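Local coordinates for protein peroxinectin A (Dictyostelium discoideum, PDB 6ERC) that is a secreted haem peroxidase that uses hydrogen peroxide to oxidise phenolic donors as well as iodide and thiocyanate, and is linked to antibacterial activity, at residues Phe296-Phe301 with Arg388-Pro393; Gly39-Thr44 with Tyr116-Ala121; Gly438-Asp443 with Gln452-Ile457. All blocks are in the same frame, centred on the assembly; numbering follows the deposited sequence.

Contact 1 (Phe296-Phe301 with Arg388-Pro393); sequences FTTTAF and RDHGIP. With HEM (protoporphyrin IX containing Fe), chain F.
Thr-298 and Thr-299 lie against His-390 and Ile-392, where the last turn of helix 294-300 meets the C-terminal end of helix 379-390 and the residues that follow it. The first segment starts with Phe-296, whose carbonyl O accepts the bond from Phe-301 N at 2.8 Å, a wider pi-type turn near the helix end; the ring of Phe-296 takes Phe-301 CB over one face. Thr-297 faces the haem: with OG1 anti to its own N (chi1 -172°), the hydroxyl donates to propionate oxygen O2D at 2.8 Å. The next residue, Thr-298, points to His-390. Its OG1 comes within 2.8 Å of His-390 ND1, obliquely to the ring, and the two atoms share a third residue: Asn-294 accepts the hydroxyl on its backbone O and bonds ND1 through its side-chain OD1. The methyl of Thr-298 slides past Ile-392, CG2 to CG1 4.0 Å. At Thr-299 the hydroxyl nestles among three carbons of Ile-392: OG1 is 3.5 Å from Ile-392 CG1, with CG2 and CD1 only slightly farther, while its polar partner is Asn-387 OD1. Phe-301 turns back to the cofactor, its CD2 3.8 Å from the haem methyl CMD, which lies at the ring edge, in plane. Gly-391, with positive phi (76°), takes the chain out of its helix and brings Ile-392 round to the threonines; in this animal haem peroxidase fold the contact joins the haem-side helix 294-300 to the end of 379-390. The contact is buried throughout. Helix 452-467 packs against the 294-300 helix through Phe-296, Thr-299 and Ala-300, helix 435-441 covers Thr-299 and Ile-392, and His-390 NE2 bonds Thr-119 OG1 on strand 113-124.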
loop_
_atom_site.group_PDB
_atom_site.type_symbol
_atom_site.label_atom_id
_atom_site.label_comp_id
_atom_site.label_asym_id
_atom_site.label_seq_id
_atom_site.Cartn_x
_atom_site.Cartn_y
_atom_site.Cartn_z
ATOM N N PHE A 296 -4.804 -10.343 2.553
ATOM C CA PHE A 296 -3.658 -9.708 1.908
ATOM C C PHE A 296 -3.543 -8.248 2.322
ATOM O O PHE A 296 -2.520 -7.818 2.865
ATOM C CB PHE A 296 -3.785 -9.832 0.387
ATOM C CG PHE A 296 -2.730 -9.073 -0.381
ATOM C CD1 PHE A 296 -1.487 -9.636 -0.621
ATOM C CD2 PHE A 296 -2.990 -7.804 -0.876
ATOM C CE1 PHE A 296 -0.517 -8.942 -1.332
ATOM C CE2 PHE A 296 -2.022 -7.106 -1.590
ATOM C CZ PHE A 296 -0.788 -7.677 -1.816
ATOM N N THR A 297 -4.594 -7.466 2.077
ATOM C CA THR A 297 -4.524 -6.038 2.349
ATOM C C THR A 297 -4.646 -5.730 3.837
ATOM O O THR A 297 -4.012 -4.787 4.322
ATOM C CB THR A 297 -5.613 -5.302 1.561
ATOM O OG1 THR A 297 -5.423 -3.889 1.685
ATOM C CG2 THR A 297 -7.005 -5.662 2.055
ATOM N N THR A 298 -5.434 -6.511 4.575
ATOM C CA THR A 298 -5.653 -6.219 5.987
ATOM C C THR A 298 -4.488 -6.687 6.853
ATOM O O THR A 298 -4.131 -6.016 7.826
ATOM C CB THR A 298 -6.950 -6.874 6.464
ATOM O OG1 THR A 298 -8.017 -6.547 5.562
ATOM C CG2 THR A 298 -7.309 -6.393 7.862
ATOM N N THR A 299 -3.881 -7.829 6.518
ATOM C CA THR A 299 -2.915 -8.475 7.405
ATOM C C THR A 299 -1.532 -8.572 6.776
ATOM O O THR A 299 -0.603 -7.915 7.252
ATOM C CB THR A 299 -3.436 -9.858 7.803
ATOM O OG1 THR A 299 -4.817 -9.765 8.178
ATOM C CG2 THR A 299 -2.631 -10.417 8.972
ATOM N N ALA A 300 -1.359 -9.374 5.726
ATOM C CA ALA A 300 -0.020 -9.720 5.259
ATOM C C ALA A 300 0.738 -8.493 4.761
ATOM O O ALA A 300 1.843 -8.197 5.228
ATOM C CB ALA A 300 -0.112 -10.778 4.159
ATOM N N PHE A 301 0.165 -7.768 3.804
ATOM C CA PHE A 301 0.907 -6.712 3.129
ATOM C C PHE A 301 1.029 -5.435 3.950
ATOM O O PHE A 301 1.639 -4.472 3.473
ATOM C CB PHE A 301 0.260 -6.390 1.781
ATOM C CG PHE A 301 1.217 -5.817 0.782
ATOM C CD1 PHE A 301 2.115 -6.636 0.124
ATOM C CD2 PHE A 301 1.226 -4.462 0.504
ATOM C CE1 PHE A 301 3.003 -6.115 -0.796
ATOM C CE2 PHE A 301 2.112 -3.936 -0.416
ATOM C CZ PHE A 301 3.000 -4.763 -1.066
ATOM N N ARG A 388 -9.447 -6.754 13.497
ATOM C CA ARG A 388 -10.588 -7.137 14.320
ATOM C C ARG A 388 -11.895 -6.639 13.722
ATOM O O ARG A 388 -12.945 -7.264 13.917
ATOM C CB ARG A 388 -10.399 -6.600 15.739
ATOM C CG ARG A 388 -9.197 -7.199 16.448
ATOM C CD ARG A 388 -8.854 -6.454 17.721
ATOM N NE ARG A 388 -7.711 -7.052 18.401
ATOM C CZ ARG A 388 -7.276 -6.688 19.603
ATOM N NH1 ARG A 388 -7.894 -5.720 20.270
ATOM N NH2 ARG A 388 -6.227 -7.293 20.142
ATOM N N ASP A 389 -11.850 -5.520 12.995
ATOM C CA ASP A 389 -13.017 -5.052 12.255
ATOM C C ASP A 389 -13.400 -6.045 11.163
ATOM O O ASP A 389 -14.579 -6.377 10.993
ATOM C CB ASP A 389 -12.725 -3.671 11.664
ATOM C CG ASP A 389 -13.865 -3.134 10.816
ATOM O OD1 ASP A 389 -14.913 -3.804 10.704
ATOM O OD2 ASP A 389 -13.711 -2.026 10.260
ATOM N N HIS A 390 -12.412 -6.535 10.415
ATOM C CA HIS A 390 -12.667 -7.457 9.315
ATOM C C HIS A 390 -12.864 -8.893 9.774
ATOM O O HIS A 390 -13.256 -9.734 8.958
ATOM C CB HIS A 390 -11.514 -7.416 8.306
ATOM C CG HIS A 390 -11.370 -6.105 7.596
ATOM N ND1 HIS A 390 -10.648 -5.967 6.430
ATOM C CD2 HIS A 390 -11.847 -4.873 7.892
ATOM C CE1 HIS A 390 -10.692 -4.707 6.034
ATOM N NE2 HIS A 390 -11.413 -4.022 6.904
ATOM N N GLY A 391 -12.594 -9.197 11.037
ATOM C CA GLY A 391 -12.753 -10.551 11.529
ATOM C C GLY A 391 -11.656 -11.488 11.081
ATOM O O GLY A 391 -11.926 -12.658 10.783
ATOM N N ILE A 392 -10.420 -11.003 11.014
ATOM C CA ILE A 392 -9.301 -11.878 10.645
ATOM C C ILE A 392 -9.149 -12.960 11.709
ATOM O O ILE A 392 -9.094 -12.639 12.913
ATOM C CB ILE A 392 -8.001 -11.063 10.494
ATOM C CG1 ILE A 392 -8.129 -10.044 9.353
ATOM C CG2 ILE A 392 -6.794 -11.983 10.265
ATOM C CD1 ILE A 392 -8.271 -10.654 7.961
ATOM N N PRO A 393 -9.087 -14.238 11.344
ATOM C CA PRO A 393 -8.970 -15.293 12.357
ATOM C C PRO A 393 -7.709 -15.131 13.184
ATOM O O PRO A 393 -6.796 -14.381 12.805
ATOM C CB PRO A 393 -8.920 -16.581 11.522
ATOM C CG PRO A 393 -9.590 -16.235 10.261
ATOM C CD PRO A 393 -9.244 -14.801 9.993
HETATM C CHA HEM F . -3.016 1.146 5.008
HETATM C CHB HEM F . -0.238 4.887 6.298
HETATM C CHC HEM F . 3.622 2.670 4.335
HETATM C CHD HEM F . 0.872 -1.171 3.268
HETATM C C1A HEM F . -2.584 2.317 5.579
HETATM C C2A HEM F . -3.376 3.196 6.403
HETATM C C3A HEM F . -2.615 4.232 6.767
HETATM C C4A HEM F . -1.310 4.041 6.174
HETATM C CMA HEM F . -3.030 5.431 7.648
HETATM C CAA HEM F . -4.841 2.938 6.788
HETATM C CBA HEM F . -4.861 2.660 8.284
HETATM C CGA HEM F . -6.088 1.863 8.642
HETATM O O1A HEM F . -6.221 0.706 8.166
HETATM O O2A HEM F . -6.931 2.380 9.416
HETATM C C1B HEM F . 1.034 4.613 5.858
HETATM C C2B HEM F . 2.161 5.503 5.987
HETATM C C3B HEM F . 3.232 4.900 5.442
HETATM C C4B HEM F . 2.810 3.602 4.954
HETATM C CMB HEM F . 2.051 6.893 6.645
HETATM C CAB HEM F . 4.689 5.401 5.318
HETATM C CBB HEM F . 5.113 6.558 5.837
HETATM C C1C HEM F . 3.226 1.431 3.880
HETATM C C2C HEM F . 4.070 0.435 3.243
HETATM C C3C HEM F . 3.299 -0.633 2.945
HETATM C C4C HEM F . 1.956 -0.330 3.389
HETATM C CMC HEM F . 5.578 0.674 3.012
HETATM C CAC HEM F . 3.605 -1.996 2.271
HETATM C CBC HEM F . 4.793 -2.391 1.806
HETATM C C1D HEM F . -0.423 -0.860 3.605
HETATM C C2D HEM F . -1.587 -1.673 3.337
HETATM C C3D HEM F . -2.651 -1.032 3.829
HETATM C C4D HEM F . -2.207 0.213 4.406
HETATM C CMD HEM F . -1.559 -3.046 2.635
HETATM C CAD HEM F . -4.124 -1.473 3.778
HETATM C CBD HEM F . -4.604 -1.122 2.374
HETATM C CGD HEM F . -6.057 -0.711 2.379
HETATM O O1D HEM F . -6.336 0.487 2.641
HETATM O O2D HEM F . -6.942 -1.565 2.118
HETATM N NA HEM F . -1.326 2.864 5.457
HETATM N NB HEM F . 1.462 3.463 5.224
HETATM N NC HEM F . 1.944 0.929 3.949
HETATM N ND HEM F . -0.839 0.283 4.257
HETATM FE FE HEM F . 0.286 1.875 4.684
#

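Contact 2 (Gly39-Thr44 with Tyr116-Ala121); sequences GFPNIT and YFRTRA. With NAG (2-acetamido-2-deoxy-beta-D-glucopyranose), chain C; BMA (beta-D-mannopyranose), chain H.
Arg-118 reaches from strand 113-124 to the loop at Gly-39 and Pro-41, and its side chain carries the whole contact. From CB, CG leaves anti to the carbonyl carbon (chi1 -62°); the side chain also touches Asn-91 and Trp-93 of strand 91-96. A bend at chi3 (68°) then swings the guanidinium toward the loop. CD passes 3.8 Å from Gly-39 O. NE makes a salt bridge with Asp-389 OD1, tying the strand to helix 379-390. NH1 donates to Gly-39 O, which lies at the edge of the guanidinium, near its plane; the modelled 2.4 Å separation of NH1 and O is doubtfully short, and the same nitrogen also bonds Asn-36 O. The strand belongs to a four-stranded antiparallel sheet, in which 113-124 runs between 139-144 and 91-96, so the arginine staples a loop onto the sheet of this haem peroxidase fold. NH2 bonds Phe-35 O. Pro-41 CG lies over one face of the guanidinium, offset toward the rim, 3.7 Å from NH2, and Pro-41 CD is 3.7 Å from NH1. With Asn-36 O at NH1, Phe-35 O at NH2 and Asp-389 at NE, the rotation of the buried group is held. Beyond the contact, the segments carry or meet sugar: Asn-42 ND2, in an Asn-Ile-Thr sequon, is bonded covalently to NAG C1, and Arg-120, extended from CG to NE, donates from NH2 to mannose O3 at 2.5 Å with an angle of 169°.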
loop_
_atom_site.group_PDB
_atom_site.type_symbol
_atom_site.label_atom_id
_atom_site.label_comp_id
_atom_site.label_asym_id
_atom_site.label_seq_id
_atom_site.Cartn_x
_atom_site.Cartn_y
_atom_site.Cartn_z
ATOM N N GLY A 39 -22.278 -3.361 15.197
ATOM C CA GLY A 39 -21.780 -2.936 16.490
ATOM C C GLY A 39 -20.272 -3.023 16.576
ATOM O O GLY A 39 -19.581 -2.838 15.572
ATOM N N PHE A 40 -19.740 -3.293 17.784
ATOM C CA PHE A 40 -18.319 -3.568 17.930
ATOM C C PHE A 40 -18.068 -5.069 17.812
ATOM O O PHE A 40 -18.942 -5.876 18.138
ATOM C CB PHE A 40 -17.808 -3.082 19.286
ATOM C CG PHE A 40 -18.055 -1.620 19.562
ATOM C CD1 PHE A 40 -18.330 -0.730 18.536
ATOM C CD2 PHE A 40 -18.000 -1.139 20.860
ATOM C CE1 PHE A 40 -18.550 0.614 18.807
ATOM C CE2 PHE A 40 -18.219 0.199 21.134
ATOM C CZ PHE A 40 -18.493 1.075 20.107
ATOM N N PRO A 41 -16.895 -5.495 17.349
ATOM C CA PRO A 41 -16.579 -6.929 17.384
ATOM C C PRO A 41 -16.375 -7.410 18.812
ATOM O O PRO A 41 -15.845 -6.687 19.660
ATOM C CB PRO A 41 -15.285 -7.037 16.571
ATOM C CG PRO A 41 -15.190 -5.770 15.804
ATOM C CD PRO A 41 -15.866 -4.729 16.630
ATOM N N ASN A 42 -16.800 -8.642 19.073
ATOM C CA ASN A 42 -16.643 -9.247 20.395
ATOM C C ASN A 42 -15.203 -9.722 20.532
ATOM O O ASN A 42 -14.849 -10.809 20.072
ATOM C CB ASN A 42 -17.629 -10.394 20.583
ATOM C CG ASN A 42 -17.497 -11.058 21.939
ATOM O OD1 ASN A 42 -17.027 -10.448 22.901
ATOM N ND2 ASN A 42 -17.910 -12.317 22.024
ATOM N N ILE A 43 -14.364 -8.902 21.158
ATOM C CA ILE A 43 -12.942 -9.189 21.316
ATOM C C ILE A 43 -12.685 -9.481 22.787
ATOM O O ILE A 43 -13.019 -8.665 23.655
ATOM C CB ILE A 43 -12.068 -8.022 20.830
ATOM C CG1 ILE A 43 -12.416 -7.645 19.386
ATOM C CG2 ILE A 43 -10.586 -8.373 20.954
ATOM C CD1 ILE A 43 -12.204 -8.754 18.378
ATOM N N THR A 44 -12.092 -10.641 23.067
ATOM C CA THR A 44 -11.688 -10.982 24.425
ATOM C C THR A 44 -10.237 -10.621 24.717
ATOM O O THR A 44 -9.867 -10.510 25.891
ATOM C CB THR A 44 -11.892 -12.480 24.690
ATOM O OG1 THR A 44 -11.139 -13.246 23.743
ATOM C CG2 THR A 44 -13.365 -12.852 24.586
ATOM N N TYR A 116 -11.813 6.040 14.988
ATOM C CA TYR A 116 -11.752 4.914 14.066
ATOM C C TYR A 116 -13.144 4.649 13.520
ATOM O O TYR A 116 -14.117 4.609 14.280
ATOM C CB TYR A 116 -11.207 3.651 14.735
ATOM C CG TYR A 116 -11.194 2.449 13.814
ATOM C CD1 TYR A 116 -12.321 1.650 13.666
ATOM C CD2 TYR A 116 -10.057 2.117 13.090
ATOM C CE1 TYR A 116 -12.314 0.558 12.827
ATOM C CE2 TYR A 116 -10.041 1.022 12.249
ATOM C CZ TYR A 116 -11.171 0.248 12.121
ATOM O OH TYR A 116 -11.161 -0.843 11.285
ATOM N N PHE A 117 -13.225 4.455 12.208
ATOM C CA PHE A 117 -14.477 4.164 11.526
ATOM C C PHE A 117 -14.338 2.843 10.790
ATOM O O PHE A 117 -13.338 2.612 10.105
ATOM C CB PHE A 117 -14.842 5.288 10.564
ATOM C CG PHE A 117 -15.222 6.563 11.249
ATOM C CD1 PHE A 117 -14.251 7.466 11.646
ATOM C CD2 PHE A 117 -16.548 6.855 11.507
ATOM C CE1 PHE A 117 -14.600 8.642 12.286
ATOM C CE2 PHE A 117 -16.904 8.028 12.144
ATOM C CZ PHE A 117 -15.930 8.924 12.535
ATOM N N ARG A 118 -15.338 1.981 10.938
ATOM C CA ARG A 118 -15.247 0.638 10.391
ATOM C C ARG A 118 -15.351 0.666 8.871
ATOM O O ARG A 118 -15.983 1.547 8.281
ATOM C CB ARG A 118 -16.337 -0.254 10.986
ATOM C CG ARG A 118 -16.225 -0.422 12.498
ATOM C CD ARG A 118 -17.155 -1.505 13.025
ATOM N NE ARG A 118 -16.755 -2.839 12.583
ATOM C CZ ARG A 118 -17.310 -3.970 13.009
ATOM N NH1 ARG A 118 -18.292 -3.941 13.897
ATOM N NH2 ARG A 118 -16.880 -5.135 12.547
ATOM N N THR A 119 -14.713 -0.315 8.241
ATOM C CA THR A 119 -14.660 -0.375 6.789
ATOM C C THR A 119 -16.041 -0.605 6.194
ATOM O O THR A 119 -16.861 -1.339 6.750
ATOM C CB THR A 119 -13.714 -1.488 6.347
ATOM O OG1 THR A 119 -12.447 -1.303 6.987
ATOM C CG2 THR A 119 -13.526 -1.466 4.833
ATOM N N ARG A 120 -16.290 0.030 5.052
ATOM C CA ARG A 120 -17.530 -0.198 4.329
ATOM C C ARG A 120 -17.718 -1.679 4.069
ATOM O O ARG A 120 -16.800 -2.386 3.638
ATOM C CB ARG A 120 -17.524 0.569 3.006
ATOM C CG ARG A 120 -18.780 0.403 2.147
ATOM C CD ARG A 120 -18.590 1.058 0.796
ATOM N NE ARG A 120 -19.587 0.638 -0.186
ATOM C CZ ARG A 120 -19.619 1.069 -1.444
ATOM N NH1 ARG A 120 -18.714 1.940 -1.880
ATOM N NH2 ARG A 120 -20.558 0.632 -2.273
ATOM N N ALA A 121 -18.932 -2.137 4.339
ATOM C CA ALA A 121 -19.290 -3.532 4.155
ATOM C C ALA A 121 -20.650 -3.612 3.480
ATOM O O ALA A 121 -21.418 -2.645 3.449
ATOM C CB ALA A 121 -19.306 -4.307 5.489
HETATM C C1 NAG C . -17.859 -13.207 23.029
HETATM C C2 NAG C . -19.297 -13.675 23.239
HETATM C C3 NAG C . -19.370 -14.666 24.402
HETATM C C4 NAG C . -18.371 -15.799 24.206
HETATM C C5 NAG C . -16.974 -15.237 23.956
HETATM C C6 NAG C . -15.954 -16.305 23.632
HETATM C C7 NAG C . -21.088 -12.122 22.591
HETATM C C8 NAG C . -21.915 -10.942 23.009
HETATM N N2 NAG C . -20.180 -12.545 23.477
HETATM O O3 NAG C . -20.689 -15.196 24.493
HETATM O O4 NAG C . -18.347 -16.631 25.361
HETATM O O5 NAG C . -17.006 -14.341 22.833
HETATM O O6 NAG C . -14.887 -15.787 22.846
HETATM O O7 NAG C . -21.239 -12.670 21.501
HETATM C C1 BMA H . -24.014 -3.299 -0.043
HETATM C C2 BMA H . -23.989 -1.735 -0.083
HETATM C C3 BMA H . -23.581 -1.267 -1.502
HETATM C C4 BMA H . -24.214 -2.174 -2.597
HETATM C C5 BMA H . -25.392 -2.946 -1.981
HETATM C C6 BMA H . -26.188 -3.765 -2.985
HETATM O O2 BMA H . -23.020 -1.210 0.815
HETATM O O3 BMA H . -22.175 -1.223 -1.642
HETATM O O4 BMA H . -24.697 -1.382 -3.671
HETATM O O5 BMA H . -24.864 -3.865 -1.016
HETATM O O6 BMA H . -27.599 -3.575 -2.759
#

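Contact 3 (Gly438-Asp443 with Gln452-Ile457); sequences GGLAED and QTFYLI
Glu-442 and Gly-439 meet the first turn of helix 452-467 at Thr-453 and Phe-454, and the contact is tight there. Gly-439, lacking a side chain, lies over one face of the Phe-454 ring in a CH-pi contact, CA 3.9 Å from the ring centroid and 21° off its normal. The nearest ring atom, CE1, is 3.6 Å from that CA, an approach that the bare CA permits. Leu-440 extends the apolar patch toward CE2, on the same side of the ring plane, CG 3.8 Å from CE2, the two side chains crossing obliquely. Next to this patch the carboxylate of Glu-442, on a chain extended beyond CG (chi2 178°), meets Thr-453 at about a right angle. OE1 accepts Thr-453 N with its syn lone pair, 2.9 Å away and nearly straight at 170°. OE2 takes the hydroxyl OG1, though the modelled 2.4 Å between OE2 and OG1 is doubtfully short, and it has a second donor in Tyr-395 OH. The N-terminal end of a helix probably favours the negative charge of this buried group. A water, accepting from Phe-454 N, donates to Gly-439 O at 2.7 Å and to Glu-442 OE1. The looser side lies toward exposed Asp-443 and partly exposed Gln-452, where a second water links the backbones, Asp-443 O and Gln-452 N being 4.2 Å apart: it donates to Asp-443 O at 2.7 Å and accepts from Gln-452 N, and the amide of Gln-452 turns to Arg-399. Helix 435-441 and helix 452-467 thus pack as neighbours across a short loop, with helix 395-401 beside Thr-453 and helix 294-300 against Phe-454 and Ile-457.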
loop_
_atom_site.group_PDB
_atom_site.type_symbol
_atom_site.label_atom_id
_atom_site.label_comp_id
_atom_site.label_asym_id
_atom_site.label_seq_id
_atom_site.Cartn_x
_atom_site.Cartn_y
_atom_site.Cartn_z
ATOM N N GLY A 438 1.341 -12.046 14.901
ATOM C CA GLY A 438 2.007 -13.333 14.783
ATOM C C GLY A 438 2.868 -13.421 13.539
ATOM O O GLY A 438 4.043 -13.794 13.608
ATOM N N GLY A 439 2.297 -13.076 12.383
ATOM C CA GLY A 439 3.063 -13.117 11.148
ATOM C C GLY A 439 4.283 -12.219 11.193
ATOM O O GLY A 439 5.342 -12.566 10.667
ATOM N N LEU A 440 4.150 -11.050 11.821
ATOM C CA LEU A 440 5.294 -10.160 11.972
ATOM C C LEU A 440 6.375 -10.781 12.846
ATOM O O LEU A 440 7.570 -10.576 12.602
ATOM C CB LEU A 440 4.838 -8.826 12.558
ATOM C CG LEU A 440 4.125 -7.913 11.566
ATOM C CD1 LEU A 440 3.489 -6.730 12.268
ATOM C CD2 LEU A 440 5.097 -7.434 10.502
ATOM N N ALA A 441 5.977 -11.539 13.872
ATOM C CA ALA A 441 6.938 -12.091 14.818
ATOM C C ALA A 441 7.727 -13.258 14.239
ATOM O O ALA A 441 8.760 -13.632 14.806
ATOM C CB ALA A 441 6.218 -12.536 16.092
ATOM N N GLU A 442 7.269 -13.836 13.132
ATOM C CA GLU A 442 7.926 -14.997 12.554
ATOM C C GLU A 442 9.317 -14.641 12.041
ATOM O O GLU A 442 9.624 -13.485 11.732
ATOM C CB GLU A 442 7.093 -15.571 11.407
ATOM C CG GLU A 442 5.759 -16.153 11.841
ATOM C CD GLU A 442 4.939 -16.677 10.680
ATOM O OE1 GLU A 442 5.363 -16.500 9.517
ATOM O OE2 GLU A 442 3.868 -17.269 10.935
ATOM N N ASP A 443 10.164 -15.662 11.954
ATOM C CA ASP A 443 11.449 -15.516 11.287
ATOM C C ASP A 443 11.238 -15.385 9.783
ATOM O O ASP A 443 10.340 -16.006 9.211
ATOM C CB ASP A 443 12.344 -16.718 11.591
ATOM C CG ASP A 443 12.500 -16.965 13.077
ATOM O OD1 ASP A 443 12.624 -15.980 13.834
ATOM O OD2 ASP A 443 12.491 -18.145 13.486
ATOM N N GLN A 452 6.912 -16.996 7.044
ATOM C CA GLN A 452 6.231 -18.007 6.242
ATOM C C GLN A 452 4.777 -17.625 5.993
ATOM O O GLN A 452 4.283 -17.723 4.864
ATOM C CB GLN A 452 6.317 -19.361 6.943
ATOM C CG GLN A 452 5.735 -20.513 6.148
ATOM C CD GLN A 452 5.586 -21.768 6.981
ATOM O OE1 GLN A 452 5.145 -21.716 8.130
ATOM N NE2 GLN A 452 5.958 -22.905 6.407
ATOM N N THR A 453 4.072 -17.192 7.037
ATOM C CA THR A 453 2.650 -16.901 6.898
ATOM C C THR A 453 2.420 -15.758 5.917
ATOM O O THR A 453 1.694 -15.905 4.927
ATOM C CB THR A 453 2.048 -16.576 8.265
ATOM O OG1 THR A 453 2.294 -17.665 9.160
ATOM C CG2 THR A 453 0.548 -16.352 8.150
ATOM N N PHE A 454 3.026 -14.599 6.182
ATOM C CA PHE A 454 2.878 -13.467 5.275
ATOM C C PHE A 454 3.382 -13.812 3.878
ATOM O O PHE A 454 2.799 -13.388 2.875
ATOM C CB PHE A 454 3.619 -12.250 5.835
ATOM C CG PHE A 454 2.911 -11.565 6.980
ATOM C CD1 PHE A 454 1.749 -12.088 7.525
ATOM C CD2 PHE A 454 3.410 -10.381 7.499
ATOM C CE1 PHE A 454 1.106 -11.444 8.567
ATOM C CE2 PHE A 454 2.770 -9.737 8.541
ATOM C CZ PHE A 454 1.617 -10.270 9.074
ATOM N N TYR A 455 4.464 -14.588 3.794
ATOM C CA TYR A 455 4.974 -15.028 2.499
ATOM C C TYR A 455 3.884 -15.722 1.690
ATOM O O TYR A 455 3.687 -15.430 0.505
ATOM C CB TYR A 455 6.163 -15.965 2.716
ATOM C CG TYR A 455 6.828 -16.470 1.458
ATOM C CD1 TYR A 455 6.281 -17.516 0.729
ATOM C CD2 TYR A 455 8.022 -15.920 1.018
ATOM C CE1 TYR A 455 6.895 -17.987 -0.412
ATOM C CE2 TYR A 455 8.643 -16.384 -0.122
ATOM C CZ TYR A 455 8.077 -17.419 -0.833
ATOM O OH TYR A 455 8.696 -17.886 -1.971
ATOM N N LEU A 456 3.162 -16.650 2.323
ATOM C CA LEU A 456 2.159 -17.428 1.605
ATOM C C LEU A 456 1.009 -16.548 1.130
ATOM O O LEU A 456 0.522 -16.710 0.006
ATOM C CB LEU A 456 1.646 -18.558 2.497
ATOM C CG LEU A 456 0.891 -19.699 1.810
ATOM C CD1 LEU A 456 1.046 -20.981 2.613
ATOM C CD2 LEU A 456 -0.583 -19.369 1.625
ATOM N N ILE A 457 0.562 -15.609 1.967
ATOM C CA ILE A 457 -0.559 -14.754 1.588
ATOM C C ILE A 457 -0.159 -13.828 0.446
ATOM O O ILE A 457 -0.935 -13.604 -0.493
ATOM C CB ILE A 457 -1.061 -13.966 2.812
ATOM C CG1 ILE A 457 -1.536 -14.927 3.907
ATOM C CG2 ILE A 457 -2.199 -13.025 2.420
ATOM C CD1 ILE A 457 -1.679 -14.287 5.269
HETATM O O HOH W 1 4.868 -14.281 8.617
HETATM O O HOH W 2 8.632 -18.025 8.551
#

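From the N terminus, contact 2 comes first, closing the span from the glycosylated loop at 39-44 to strand 113-124. Contact 1 then spans 296-301 to 388-393, and contact 3 closes a short loop between 438-443 and 452-457. The three lie in series along the chain; none nests in or crosses another. In space contact 1 is the bridge: the Arg-388 side chain packs on Ile-43 of contact 2, Asp-389 also reaches its strand at Thr-119, and on the other flank Phe-296 and Ala-300 pack on Ile-457 of contact 3. Contacts 2 and 3 do not touch. Sheet, haem-side helix and helices 435-441 and 452-467 are thus tied in one row.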